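Local coordinates for ferric-siderophore receptor protein (Streptomyces coelicolor, PDB 2X4L) that probably binds ferric siderophores at the outer side of the cell membrane and hands them to a transporter for iron uptake, at residues A[212-216]-A[232-236]; A[199-205]-A[260-266]; A[28-32]-A[41-45]; A[113-119]-A[141-147]; A[55-60]-A[82-87]. All blocks are in the same frame, centred on the assembly; numbering follows the deposited sequence.

Overall arrangement
Two lobes share the five contacts, as expected of a solute-binding protein built from two alpha/beta domains joined by a long helix, here 173-195. Interactions 1 and 2 belong to one mixed sheet and their centres lie 9 Å apart; Val233 N to Val201 O (2.8 Å) and Tyr212 N to Ser205 O (2.8 Å) join them directly. In the other lobe, interaction 3 packs on interaction 4 through Phe31 CD2 and Val143 CG1 (3.7 Å), and interaction 4 meets interaction 5 through Ile115 CD1 and Leu58 CD1 (4.0 Å). Between lobes, interactions 2 and 5 come within about 7 Å at their nearest atoms. As in relatives, the siderophore probably binds in this cleft.

Interaction 1: residues A[212-216]-A[232-236]; sequences YVSGT and FVEPS
Glu234 turns twice, at chi1 (-69°) and again at chi2 (-76°), and this folded chain carries its carboxylate back to the start of Thr216. There Glu234 OE1 accepts the backbone N-H of Thr216 at 3.1 Å, a nearly straight bond (171°) that meets the oxygen on its syn side. The other oxygen, Glu234 OE2, is modelled 2.4 Å from Thr216 OG1, a hydrogen bond too short for its length to be trusted. OE2 also has a salt bridge to Lys226 of helix 220-227. The site lies where strand 210-214 leaves the mixed sheet of the second lobe of this binding-protein fold, against the loop that follows strand 231-232. With an alanine here instead of Glu234, the Thr216 N-H and the Lys226 ammonium would probably lose the carboxylate they share. On the other branch of Thr216, CG2 presses obliquely against Phe232, 3.4 Å from CG at the root of the ring. Farther up the strand the contact turns apolar: Val213 CG1 rests 3.6 Å from Pro235 CG. Between these two patches a water donates to Ser214 O (2.7 Å) and to Val233 O (2.8 Å), bridging two carbonyls that cannot bond each other.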
# COMPACT_ATOMS: atom_id res chain seq x y z
N TYR A 212 -12.43 -4.24 -10.59
CA TYR A 212 -12.64 -2.88 -9.99
C TYR A 212 -11.71 -1.85 -10.64
O TYR A 212 -10.49 -2.09 -10.66
CB TYR A 212 -12.34 -2.96 -8.52
CG TYR A 212 -13.09 -4.03 -7.78
CD1 TYR A 212 -14.41 -3.84 -7.60
CD2 TYR A 212 -12.49 -5.20 -7.34
CE1 TYR A 212 -15.20 -4.78 -6.95
CE2 TYR A 212 -13.23 -6.16 -6.63
CZ TYR A 212 -14.60 -5.91 -6.49
OH TYR A 212 -15.38 -6.84 -5.84
N VAL A 213 -12.27 -0.75 -11.11
CA VAL A 213 -11.45 0.34 -11.72
C VAL A 213 -11.38 1.42 -10.68
O VAL A 213 -12.37 2.03 -10.30
CB VAL A 213 -12.04 0.90 -13.01
CG1 VAL A 213 -11.07 1.88 -13.57
CG2 VAL A 213 -12.23 -0.22 -14.06
N SER A 214 -10.19 1.72 -10.23
CA SER A 214 -10.01 2.82 -9.25
C SER A 214 -9.90 4.14 -9.97
O SER A 214 -9.24 4.28 -11.02
CB SER A 214 -8.68 2.63 -8.45
OG SER A 214 -8.84 1.56 -7.52
N GLY A 215 -10.43 5.17 -9.31
CA GLY A 215 -10.10 6.54 -9.63
C GLY A 215 -8.87 6.95 -8.82
O GLY A 215 -8.49 6.26 -7.88
N THR A 216 -8.27 8.08 -9.18
CA THR A 216 -7.07 8.56 -8.51
C THR A 216 -7.35 9.12 -7.12
O THR A 216 -6.51 9.04 -6.23
CB THR A 216 -6.34 9.63 -9.35
OG1 THR A 216 -7.25 10.69 -9.66
CG2 THR A 216 -5.82 9.03 -10.64
N PHE A 232 -4.43 9.39 -16.03
CA PHE A 232 -5.26 8.24 -15.62
C PHE A 232 -6.62 8.24 -16.22
O PHE A 232 -7.28 9.31 -16.38
CB PHE A 232 -5.47 8.20 -14.09
CG PHE A 232 -4.25 7.68 -13.36
CD1 PHE A 232 -3.30 8.56 -12.95
CD2 PHE A 232 -4.06 6.31 -13.16
CE1 PHE A 232 -2.15 8.06 -12.29
CE2 PHE A 232 -2.92 5.80 -12.51
CZ PHE A 232 -1.96 6.70 -12.12
N VAL A 233 -7.09 7.01 -16.49
CA VAL A 233 -8.54 6.77 -16.67
C VAL A 233 -9.22 7.08 -15.34
O VAL A 233 -8.77 6.63 -14.27
CB VAL A 233 -8.80 5.27 -17.01
CG1 VAL A 233 -10.31 4.97 -16.99
CG2 VAL A 233 -8.24 5.03 -18.35
N GLU A 234 -10.28 7.88 -15.39
CA GLU A 234 -10.97 8.29 -14.20
C GLU A 234 -12.43 7.99 -14.39
O GLU A 234 -13.19 8.78 -15.03
CB GLU A 234 -10.83 9.82 -14.05
CG GLU A 234 -9.44 10.35 -13.73
CD GLU A 234 -8.97 10.18 -12.28
OE1 GLU A 234 -9.63 9.47 -11.54
OE2 GLU A 234 -7.90 10.75 -11.98
N PRO A 235 -12.91 6.93 -13.76
CA PRO A 235 -14.37 6.72 -13.71
C PRO A 235 -15.04 7.95 -13.08
O PRO A 235 -14.49 8.59 -12.23
CB PRO A 235 -14.52 5.50 -12.75
CG PRO A 235 -13.18 4.75 -12.92
CD PRO A 235 -12.16 5.89 -13.02
N SER A 236 -16.29 8.19 -13.53
CA SER A 236 -17.02 9.34 -12.99
C SER A 236 -17.27 9.14 -11.48
O SER A 236 -17.32 8.00 -11.00
CB SER A 236 -18.31 9.50 -13.72
OG SER A 236 -19.23 8.47 -13.42
O HOH W 1 -7.93 4.10 -13.42

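Interaction 2: residues A[199-205]-A[260-266]; sequences IRVLAGS and ADVIIMD
Asp261, Arg200 and Leu202 lose the most surface where strands 200-205 and 262-266 run side by side in parallel, 26° apart, within the mixed sheet of the second lobe. Asp261 OD2 takes two strong bonds from Arg200: its anti lone pair receives the backbone N (2.8 Å), while NE arrives on the syn side (2.8 Å). NH2 of Arg200 reaches Asp261 OD1 at 3.0 Å, so the guanidinium grips the carboxylate side-on with NE and NH2, the two planes turned 33° apart. The bend of Arg200 at chi3 (-67°) folds NE and NH2 back to this carboxylate. Leu202 bonds in both directions through its backbone, N to Val262 O and O to Ile264 N, each 2.8 Å. Its CB lies 3.6 Å from Ala260 CB, and CD2 runs alongside Ile263 CG2 on the face they share. At the far end Ser205 OG donates to Asp266 OD2 (2.7 Å), which also has a salt bridge to Arg268. The C-terminus joins the first cluster: Val324 N and Gly325 N donate to Asp261 OD1, and Arg200 NH2 to Gly325 O. With so many donors on a buried carboxylate, Asp261 is likely to stay ionised.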
# COMPACT_ATOMS: atom_id res chain seq x y z
N ILE A 199 -0.46 8.64 -23.18
CA ILE A 199 -0.54 7.30 -22.55
C ILE A 199 -1.52 7.28 -21.38
O ILE A 199 -1.29 7.97 -20.37
CB ILE A 199 0.86 6.75 -22.16
CG1 ILE A 199 1.72 6.65 -23.44
CG2 ILE A 199 0.68 5.43 -21.37
CD1 ILE A 199 1.15 5.69 -24.58
N ARG A 200 -2.61 6.53 -21.51
CA ARG A 200 -3.72 6.49 -20.52
C ARG A 200 -3.51 5.28 -19.61
O ARG A 200 -3.36 4.15 -20.11
CB ARG A 200 -5.05 6.28 -21.23
CG ARG A 200 -5.34 7.44 -22.12
CD ARG A 200 -6.33 7.14 -23.26
NE ARG A 200 -5.78 6.22 -24.22
CZ ARG A 200 -6.39 5.79 -25.33
NH1 ARG A 200 -7.58 6.23 -25.68
NH2 ARG A 200 -5.75 4.94 -26.09
N VAL A 201 -3.39 5.51 -18.33
CA VAL A 201 -3.19 4.46 -17.32
C VAL A 201 -4.46 4.09 -16.59
O VAL A 201 -5.14 5.03 -16.11
CB VAL A 201 -2.15 4.97 -16.30
CG1 VAL A 201 -1.89 3.81 -15.27
CG2 VAL A 201 -0.84 5.32 -17.08
N LEU A 202 -4.77 2.79 -16.51
CA LEU A 202 -5.94 2.32 -15.84
C LEU A 202 -5.50 1.56 -14.64
O LEU A 202 -4.64 0.64 -14.72
CB LEU A 202 -6.77 1.45 -16.76
CG LEU A 202 -8.10 1.05 -16.08
CD1 LEU A 202 -9.17 0.88 -17.10
CD2 LEU A 202 -7.90 -0.24 -15.32
N ALA A 203 -6.03 1.89 -13.46
CA ALA A 203 -5.74 1.18 -12.18
C ALA A 203 -6.86 0.18 -11.93
O ALA A 203 -8.01 0.58 -11.69
CB ALA A 203 -5.68 2.18 -11.07
N GLY A 204 -6.52 -1.10 -11.93
CA GLY A 204 -7.53 -2.14 -11.74
C GLY A 204 -7.19 -3.12 -10.62
O GLY A 204 -6.05 -3.15 -10.14
N SER A 205 -8.21 -3.87 -10.25
CA SER A 205 -8.03 -4.94 -9.26
C SER A 205 -8.98 -6.04 -9.65
O SER A 205 -10.16 -5.79 -9.88
CB SER A 205 -8.35 -4.36 -7.87
OG SER A 205 -8.17 -5.38 -6.87
N ALA A 260 -7.45 1.92 -22.50
CA ALA A 260 -6.28 2.12 -21.68
C ALA A 260 -5.05 1.64 -22.43
O ALA A 260 -5.13 0.69 -23.25
CB ALA A 260 -6.44 1.37 -20.38
N ASP A 261 -3.91 2.30 -22.23
CA ASP A 261 -2.67 1.94 -22.82
C ASP A 261 -1.78 1.13 -21.87
O ASP A 261 -1.06 0.21 -22.26
CB ASP A 261 -1.94 3.18 -23.31
CG ASP A 261 -2.79 3.98 -24.21
OD1 ASP A 261 -3.34 3.41 -25.19
OD2 ASP A 261 -3.18 5.14 -23.93
N VAL A 262 -1.81 1.50 -20.57
CA VAL A 262 -1.05 0.78 -19.54
C VAL A 262 -2.07 0.45 -18.46
O VAL A 262 -2.88 1.33 -18.05
CB VAL A 262 0.05 1.68 -18.91
CG1 VAL A 262 0.66 0.98 -17.72
CG2 VAL A 262 1.08 1.99 -19.98
N ILE A 263 -2.08 -0.80 -18.02
CA ILE A 263 -2.94 -1.20 -16.85
C ILE A 263 -2.04 -1.56 -15.68
O ILE A 263 -1.08 -2.33 -15.86
CB ILE A 263 -3.84 -2.35 -17.25
CG1 ILE A 263 -4.66 -1.97 -18.44
CG2 ILE A 263 -4.72 -2.76 -16.02
CD1 ILE A 263 -5.57 -3.20 -19.00
N ILE A 264 -2.35 -0.98 -14.49
CA ILE A 264 -1.63 -1.29 -13.27
C ILE A 264 -2.57 -2.08 -12.37
O ILE A 264 -3.69 -1.57 -12.05
CB ILE A 264 -1.02 -0.06 -12.65
CG1 ILE A 264 -2.02 1.00 -12.12
CG2 ILE A 264 -0.12 0.65 -13.80
CD1 ILE A 264 -1.40 2.22 -11.35
N MET A 265 -2.21 -3.33 -12.07
CA MET A 265 -3.12 -4.25 -11.39
C MET A 265 -2.68 -4.50 -9.94
O MET A 265 -1.54 -4.85 -9.66
CB MET A 265 -3.15 -5.60 -12.11
CG MET A 265 -3.90 -5.52 -13.49
SD MET A 265 -5.55 -5.04 -13.39
CE MET A 265 -6.27 -6.46 -12.54
N ASP A 266 -3.66 -4.41 -9.05
CA ASP A 266 -3.51 -4.69 -7.63
C ASP A 266 -2.69 -5.99 -7.45
O ASP A 266 -3.02 -7.06 -8.02
CB ASP A 266 -4.93 -4.91 -7.09
CG ASP A 266 -5.05 -4.87 -5.56
OD1 ASP A 266 -4.10 -5.10 -4.83
OD2 ASP A 266 -6.22 -4.64 -5.19

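Interaction 3: residues A[28-32]-A[41-45]; sequences PWSFK and LDKVP
Leu41 pairs with Trp29 at the mouth of a beta hairpin made by strands 29-32 and 38-41, an antiparallel two-stranded sheet at the N-terminal end of the modelled chain. This is a hydrogen-bonded pair: Leu41 N donates to Trp29 O at 2.8 Å, and Trp29 N returns a bond to Leu41 O at 3.0 Å. Both side chains leave the same face and run alongside each other, with Leu41 CD1 3.7 Å from Trp29 CE3 on the six-membered part of the indole. At Asp42 the chain has begun to turn, and its carbonyl O receives a CA-H contact from Pro28 CA (3.3 Å). The Lys43 chain curls round so that NZ bonds Val44 O from above the carbonyl plane. Val44 lies against the base of the Trp29 side chain, its CA 3.7 Å from Trp29 CB. Trp29 CG stands opposite its own backbone N (chi1 173°), and this swings the indole off the strand beneath Pro45, toward Leu162 of helix 153-165; NE1 finds a hydrogen bond at Ser165 OG. Pro45 closes the walk, its side chain crossing that of Trp29 at about a right angle, before the chain enters strand 48-51. Its CD makes a CH-pi contact over one face, 3.9 Å from the centroid of the five-membered ring and 3.6 Å from Trp29 CD2.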
# COMPACT_ATOMS: atom_id res chain seq x y z
N PRO A 28 12.05 8.74 27.59
CA PRO A 28 10.61 8.63 27.25
C PRO A 28 10.38 8.75 25.76
O PRO A 28 11.18 9.39 25.04
CB PRO A 28 9.98 9.89 27.85
CG PRO A 28 11.23 10.82 28.20
CD PRO A 28 12.35 9.89 28.46
N TRP A 29 9.27 8.18 25.33
CA TRP A 29 8.92 8.20 23.92
C TRP A 29 7.54 8.75 23.74
O TRP A 29 6.61 8.34 24.49
CB TRP A 29 8.88 6.72 23.45
CG TRP A 29 8.35 6.55 21.99
CD1 TRP A 29 9.04 6.83 20.81
CD2 TRP A 29 7.06 6.08 21.58
NE1 TRP A 29 8.27 6.53 19.74
CE2 TRP A 29 7.05 6.12 20.18
CE3 TRP A 29 5.90 5.65 22.26
CZ2 TRP A 29 5.96 5.69 19.44
CZ3 TRP A 29 4.77 5.17 21.45
CH2 TRP A 29 4.83 5.26 20.11
N SER A 30 7.36 9.62 22.75
CA SER A 30 6.06 10.24 22.48
C SER A 30 5.84 10.22 20.95
O SER A 30 6.77 10.48 20.14
CB SER A 30 6.10 11.67 23.07
OG SER A 30 4.91 12.35 22.77
N PHE A 31 4.62 9.96 20.51
CA PHE A 31 4.29 10.16 19.11
C PHE A 31 2.83 10.56 18.95
O PHE A 31 1.94 9.87 19.46
CB PHE A 31 4.52 8.86 18.33
CG PHE A 31 4.41 9.04 16.82
CD1 PHE A 31 5.44 9.70 16.14
CD2 PHE A 31 3.30 8.54 16.10
CE1 PHE A 31 5.37 9.88 14.76
CE2 PHE A 31 3.21 8.81 14.78
CZ PHE A 31 4.22 9.37 14.07
N LYS A 32 2.57 11.59 18.18
CA LYS A 32 1.20 12.01 17.90
C LYS A 32 0.83 11.44 16.51
O LYS A 32 1.46 11.81 15.53
CB LYS A 32 1.10 13.52 17.96
CG LYS A 32 -0.35 14.02 17.67
CD LYS A 32 -0.42 15.63 17.69
CE LYS A 32 -1.79 16.14 17.21
NZ LYS A 32 -2.82 16.29 18.33
N LEU A 41 5.04 6.98 26.33
CA LEU A 41 5.49 5.82 27.17
C LEU A 41 6.74 6.23 27.86
O LEU A 41 7.45 7.14 27.42
CB LEU A 41 5.74 4.59 26.28
CG LEU A 41 4.50 4.16 25.46
CD1 LEU A 41 4.88 2.95 24.63
CD2 LEU A 41 3.27 3.90 26.37
N ASP A 42 7.05 5.56 28.95
CA ASP A 42 8.20 5.97 29.72
C ASP A 42 9.48 5.53 29.03
O ASP A 42 10.57 6.04 29.34
CB ASP A 42 8.09 5.29 31.07
CG ASP A 42 7.23 6.06 32.04
OD1 ASP A 42 6.50 6.97 31.62
OD2 ASP A 42 7.33 5.81 33.25
N LYS A 43 9.38 4.54 28.13
CA LYS A 43 10.56 4.14 27.39
C LYS A 43 10.13 3.92 25.97
O LYS A 43 8.94 3.70 25.76
CB LYS A 43 11.14 2.86 27.92
CG LYS A 43 10.17 1.74 27.92
CD LYS A 43 10.89 0.42 28.36
CE LYS A 43 10.25 -0.82 27.74
NZ LYS A 43 10.35 -0.77 26.22
N VAL A 44 11.10 3.86 25.05
CA VAL A 44 10.81 3.54 23.66
C VAL A 44 10.32 2.11 23.61
O VAL A 44 10.98 1.21 24.16
CB VAL A 44 12.09 3.71 22.76
CG1 VAL A 44 11.81 3.30 21.34
CG2 VAL A 44 12.55 5.18 22.77
N PRO A 45 9.17 1.84 22.96
CA PRO A 45 8.67 0.41 22.99
C PRO A 45 9.61 -0.55 22.31
O PRO A 45 10.04 -0.30 21.18
CB PRO A 45 7.32 0.48 22.28
CG PRO A 45 7.25 1.82 21.56
CD PRO A 45 8.28 2.77 22.26

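Interaction 4: residues A[113-119]-A[141-147]; sequences VLITTTF and PSVAISV
Strands 113-118 and 142-146 pair in parallel, from Leu114 beside Ser142 to Thr118 beside Ser146, at one side of the five-stranded sheet of the first lobe. They are the two strands of a beta-alpha-beta unit whose crossover carries helix 133-139. Leu114, Thr116 and Thr118 each bond with both N and O to residues flanking their partners, a regular parallel pattern in which Val143 N reaches Leu114 O at 2.8 Å. At the start of the pairing Val113 CG2 meets Val143 CG2 at 3.9 Å; Trp29 and Phe31 of the N-terminal hairpin and helix 153-165 pack on the face of Ile115, Val143 and Ile145. On the other face Thr118 CG2 lies between Ala144 CB (4.0 Å) and Ser146 CB (3.9 Å). The hydroxyl of Thr118, extended away from its backbone N (chi1 -180°), is directed to Thr124 O, which leaves the methyl for this packing. Where the strands end, Val147 CG2 stands over the centre of the Phe119 ring, 3.4 Å from the centroid, a close CH-pi contact. A serine at Phe119 would lack the ring, and Val147 CG2 and the Trp126 ring would probably both lose their aromatic partner. The pairing is less regular near this end: the bond from Thr118 N to Ile145 O, 2.9 Å long, is bent to 137° at the hydrogen, with the donor 39° above the carbonyl plane.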
# COMPACT_ATOMS: atom_id res chain seq x y z
N VAL A 113 3.08 -1.31 21.86
CA VAL A 113 2.34 -0.41 20.94
C VAL A 113 1.95 -1.28 19.76
O VAL A 113 2.68 -2.18 19.34
CB VAL A 113 3.25 0.84 20.51
CG1 VAL A 113 4.46 0.37 19.64
CG2 VAL A 113 2.41 1.93 19.82
N LEU A 114 0.79 -0.98 19.22
CA LEU A 114 0.29 -1.55 17.93
C LEU A 114 0.28 -0.42 16.90
O LEU A 114 -0.15 0.72 17.15
CB LEU A 114 -1.14 -2.06 18.17
CG LEU A 114 -1.75 -2.68 16.92
CD1 LEU A 114 -2.66 -3.88 17.26
CD2 LEU A 114 -2.58 -1.63 16.12
N ILE A 115 0.77 -0.73 15.70
CA ILE A 115 0.93 0.33 14.66
C ILE A 115 0.27 -0.19 13.36
O ILE A 115 0.62 -1.30 12.91
CB ILE A 115 2.43 0.63 14.41
CG1 ILE A 115 3.18 0.83 15.76
CG2 ILE A 115 2.56 1.87 13.42
CD1 ILE A 115 4.67 1.26 15.51
N THR A 116 -0.58 0.59 12.78
CA THR A 116 -1.17 0.23 11.50
C THR A 116 -1.51 1.46 10.70
O THR A 116 -1.23 2.61 11.16
CB THR A 116 -2.38 -0.68 11.76
OG1 THR A 116 -2.82 -1.25 10.49
CG2 THR A 116 -3.60 0.03 12.45
N THR A 117 -2.08 1.27 9.54
CA THR A 117 -2.53 2.37 8.73
C THR A 117 -4.01 2.58 8.97
O THR A 117 -4.68 1.85 9.69
CB THR A 117 -2.27 2.00 7.24
OG1 THR A 117 -2.80 0.69 6.95
CG2 THR A 117 -0.79 2.11 6.92
N THR A 118 -4.52 3.67 8.37
CA THR A 118 -5.98 3.93 8.43
C THR A 118 -6.48 4.54 7.10
O THR A 118 -5.75 5.33 6.51
CB THR A 118 -6.45 4.80 9.64
OG1 THR A 118 -7.88 4.96 9.56
CG2 THR A 118 -5.78 6.17 9.61
N PHE A 119 -7.62 4.07 6.64
CA PHE A 119 -8.18 4.43 5.33
C PHE A 119 -9.43 5.26 5.40
O PHE A 119 -10.09 5.39 4.36
CB PHE A 119 -8.46 3.15 4.49
CG PHE A 119 -7.22 2.49 3.95
CD1 PHE A 119 -6.82 2.74 2.64
CD2 PHE A 119 -6.51 1.60 4.72
CE1 PHE A 119 -5.66 2.06 2.13
CE2 PHE A 119 -5.34 0.95 4.23
CZ PHE A 119 -4.94 1.22 2.95
N PRO A 141 -1.47 0.69 23.60
CA PRO A 141 -1.92 1.81 22.83
C PRO A 141 -1.63 1.55 21.32
O PRO A 141 -0.76 0.72 20.95
CB PRO A 141 -1.03 3.02 23.32
CG PRO A 141 0.13 2.31 23.81
CD PRO A 141 -0.25 1.01 24.36
N SER A 142 -2.32 2.32 20.50
CA SER A 142 -2.13 2.24 19.07
C SER A 142 -1.71 3.54 18.42
O SER A 142 -2.03 4.67 18.94
CB SER A 142 -3.43 1.74 18.37
OG SER A 142 -4.51 2.62 18.72
N VAL A 143 -1.11 3.37 17.25
CA VAL A 143 -0.65 4.49 16.42
C VAL A 143 -1.15 4.18 15.00
O VAL A 143 -0.92 3.05 14.48
CB VAL A 143 0.93 4.55 16.42
CG1 VAL A 143 1.39 5.46 15.29
CG2 VAL A 143 1.49 5.05 17.75
N ALA A 144 -1.91 5.11 14.43
CA ALA A 144 -2.38 4.96 13.05
C ALA A 144 -1.68 6.02 12.14
O ALA A 144 -1.68 7.21 12.44
CB ALA A 144 -3.85 5.14 12.99
N ILE A 145 -1.24 5.58 10.99
CA ILE A 145 -0.72 6.39 9.94
C ILE A 145 -1.71 6.43 8.81
O ILE A 145 -2.14 5.41 8.30
CB ILE A 145 0.62 5.94 9.44
CG1 ILE A 145 1.68 5.87 10.60
CG2 ILE A 145 1.15 6.87 8.30
CD1 ILE A 145 1.94 7.26 11.25
N SER A 146 -2.20 7.62 8.49
CA SER A 146 -3.27 7.75 7.48
C SER A 146 -2.78 7.67 6.05
O SER A 146 -1.81 8.27 5.64
CB SER A 146 -4.06 9.07 7.63
OG SER A 146 -5.11 9.05 6.62
N VAL A 147 -3.47 6.79 5.33
CA VAL A 147 -3.29 6.64 3.89
C VAL A 147 -4.65 6.90 3.16
O VAL A 147 -4.97 6.19 2.14
CB VAL A 147 -2.71 5.26 3.51
CG1 VAL A 147 -1.31 5.12 4.03
CG2 VAL A 147 -3.59 4.11 4.07

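Interaction 5: residues A[55-60]-A[82-87]; sequences AAALFD and QAGDLD
Phe59 lies against Leu86 and Asp85 where helix 52-60 is covered on its flank by a type II' beta turn running from Ala83 to Leu86, both parts of the alpha/beta first lobe. The side chain begins with CB, 3.9 Å from Leu86 CD1, the methyl that also approaches Ala55 O. With CG trans to the backbone N (chi1 -177°), the ring swings out from the helix and under the turn. CG and CD1 sit below Leu86 CA, whose CH-pi contact comes down over one face, 15° off the normal, and CE1 comes near Asp87 N. Farther round, Asp85 O stands over that same face near the rim, above CD2, 3.4 Å from Phe59 CE2 and 3.5 Å from CZ at the tip; CE2 also meets Asp85 CB at 3.7 Å. Segment 82-87 reaches the helix one turn back as well: Ala56 CB touches Gln82 O and Ala83 O. At Gly84, the second position of the turn with positive phi (54°), a side chain would bring its CB very near Ala56 CB. Asp60 OD1 and Asp85 OD2 approach as like charges, 3.8 Å apart, but Lys306 forms salt bridges to both carboxylates and probably offsets their repulsion; Asp60 OD2 also hydrogen-bonds Ser303 OG. A water, 2.8 Å from each partner, donates to Ala56 O and Asp60 OD1 and accepts from Asp85 N.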
# COMPACT_ATOMS: atom_id res chain seq x y z
N ALA A 55 5.04 -3.11 9.46
CA ALA A 55 6.32 -3.78 9.90
C ALA A 55 7.33 -3.78 8.76
O ALA A 55 8.54 -3.59 9.01
CB ALA A 55 6.00 -5.22 10.30
N ALA A 56 6.87 -3.99 7.51
CA ALA A 56 7.79 -4.05 6.37
C ALA A 56 8.50 -2.69 6.24
O ALA A 56 9.75 -2.60 5.97
CB ALA A 56 7.03 -4.44 5.11
N ALA A 57 7.71 -1.61 6.41
CA ALA A 57 8.32 -0.24 6.31
C ALA A 57 9.32 0.01 7.44
O ALA A 57 10.47 0.45 7.17
CB ALA A 57 7.23 0.83 6.38
N LEU A 58 8.91 -0.32 8.65
CA LEU A 58 9.81 -0.10 9.79
C LEU A 58 11.08 -0.92 9.63
O LEU A 58 12.18 -0.40 9.97
CB LEU A 58 9.13 -0.54 11.10
CG LEU A 58 8.01 0.41 11.45
CD1 LEU A 58 7.18 -0.05 12.65
CD2 LEU A 58 8.55 1.80 11.78
N PHE A 59 11.00 -2.15 9.09
CA PHE A 59 12.19 -2.98 8.85
C PHE A 59 13.23 -2.23 7.98
O PHE A 59 14.47 -2.34 8.25
CB PHE A 59 11.77 -4.26 8.14
CG PHE A 59 12.92 -5.21 7.91
CD1 PHE A 59 13.31 -6.12 8.91
CD2 PHE A 59 13.64 -5.16 6.72
CE1 PHE A 59 14.38 -6.94 8.70
CE2 PHE A 59 14.77 -6.01 6.50
CZ PHE A 59 15.10 -6.91 7.53
N ASP A 60 12.77 -1.52 6.94
CA ASP A 60 13.72 -0.82 6.08
C ASP A 60 14.45 0.36 6.77
O ASP A 60 15.44 0.91 6.23
CB ASP A 60 12.94 -0.29 4.87
CG ASP A 60 12.63 -1.35 3.89
OD1 ASP A 60 13.07 -2.51 4.00
OD2 ASP A 60 11.90 -1.05 2.92
N GLN A 82 3.37 -7.67 0.81
CA GLN A 82 3.27 -6.66 1.88
C GLN A 82 4.22 -6.88 3.02
O GLN A 82 4.34 -6.03 3.86
CB GLN A 82 1.80 -6.65 2.40
CG GLN A 82 0.78 -6.16 1.25
CD GLN A 82 -0.54 -5.79 1.81
OE1 GLN A 82 -0.67 -4.70 2.48
NE2 GLN A 82 -1.48 -6.62 1.66
N ALA A 83 4.98 -7.98 3.01
CA ALA A 83 5.96 -8.21 4.06
C ALA A 83 7.32 -7.57 3.67
O ALA A 83 8.22 -7.56 4.45
CB ALA A 83 6.14 -9.76 4.30
N GLY A 84 7.48 -7.09 2.44
CA GLY A 84 8.79 -6.43 2.06
C GLY A 84 9.92 -7.39 2.37
O GLY A 84 9.89 -8.57 1.96
N ASP A 85 10.88 -6.84 3.09
CA ASP A 85 12.11 -7.60 3.37
C ASP A 85 12.08 -8.15 4.79
O ASP A 85 13.11 -8.65 5.22
CB ASP A 85 13.41 -6.76 3.14
CG ASP A 85 13.58 -6.40 1.70
OD1 ASP A 85 13.38 -7.30 0.84
OD2 ASP A 85 13.94 -5.20 1.45
N LEU A 86 10.92 -8.12 5.50
CA LEU A 86 10.83 -8.58 6.86
C LEU A 86 11.32 -10.02 6.96
O LEU A 86 11.15 -10.84 6.04
CB LEU A 86 9.31 -8.54 7.23
CG LEU A 86 8.88 -8.50 8.66
CD1 LEU A 86 9.34 -7.14 9.20
CD2 LEU A 86 7.38 -8.55 8.64
N ASP A 87 11.94 -10.35 8.10
CA ASP A 87 12.20 -11.75 8.43
C ASP A 87 10.94 -12.37 8.97
O ASP A 87 10.63 -12.29 10.17
CB ASP A 87 13.39 -11.85 9.41
CG ASP A 87 13.66 -13.21 9.81
OD1 ASP A 87 12.98 -14.20 9.33
OD2 ASP A 87 14.67 -13.47 10.59
O HOH W 2 10.92 -4.25 4.09
O HOH W 3 15.57 -3.29 3.66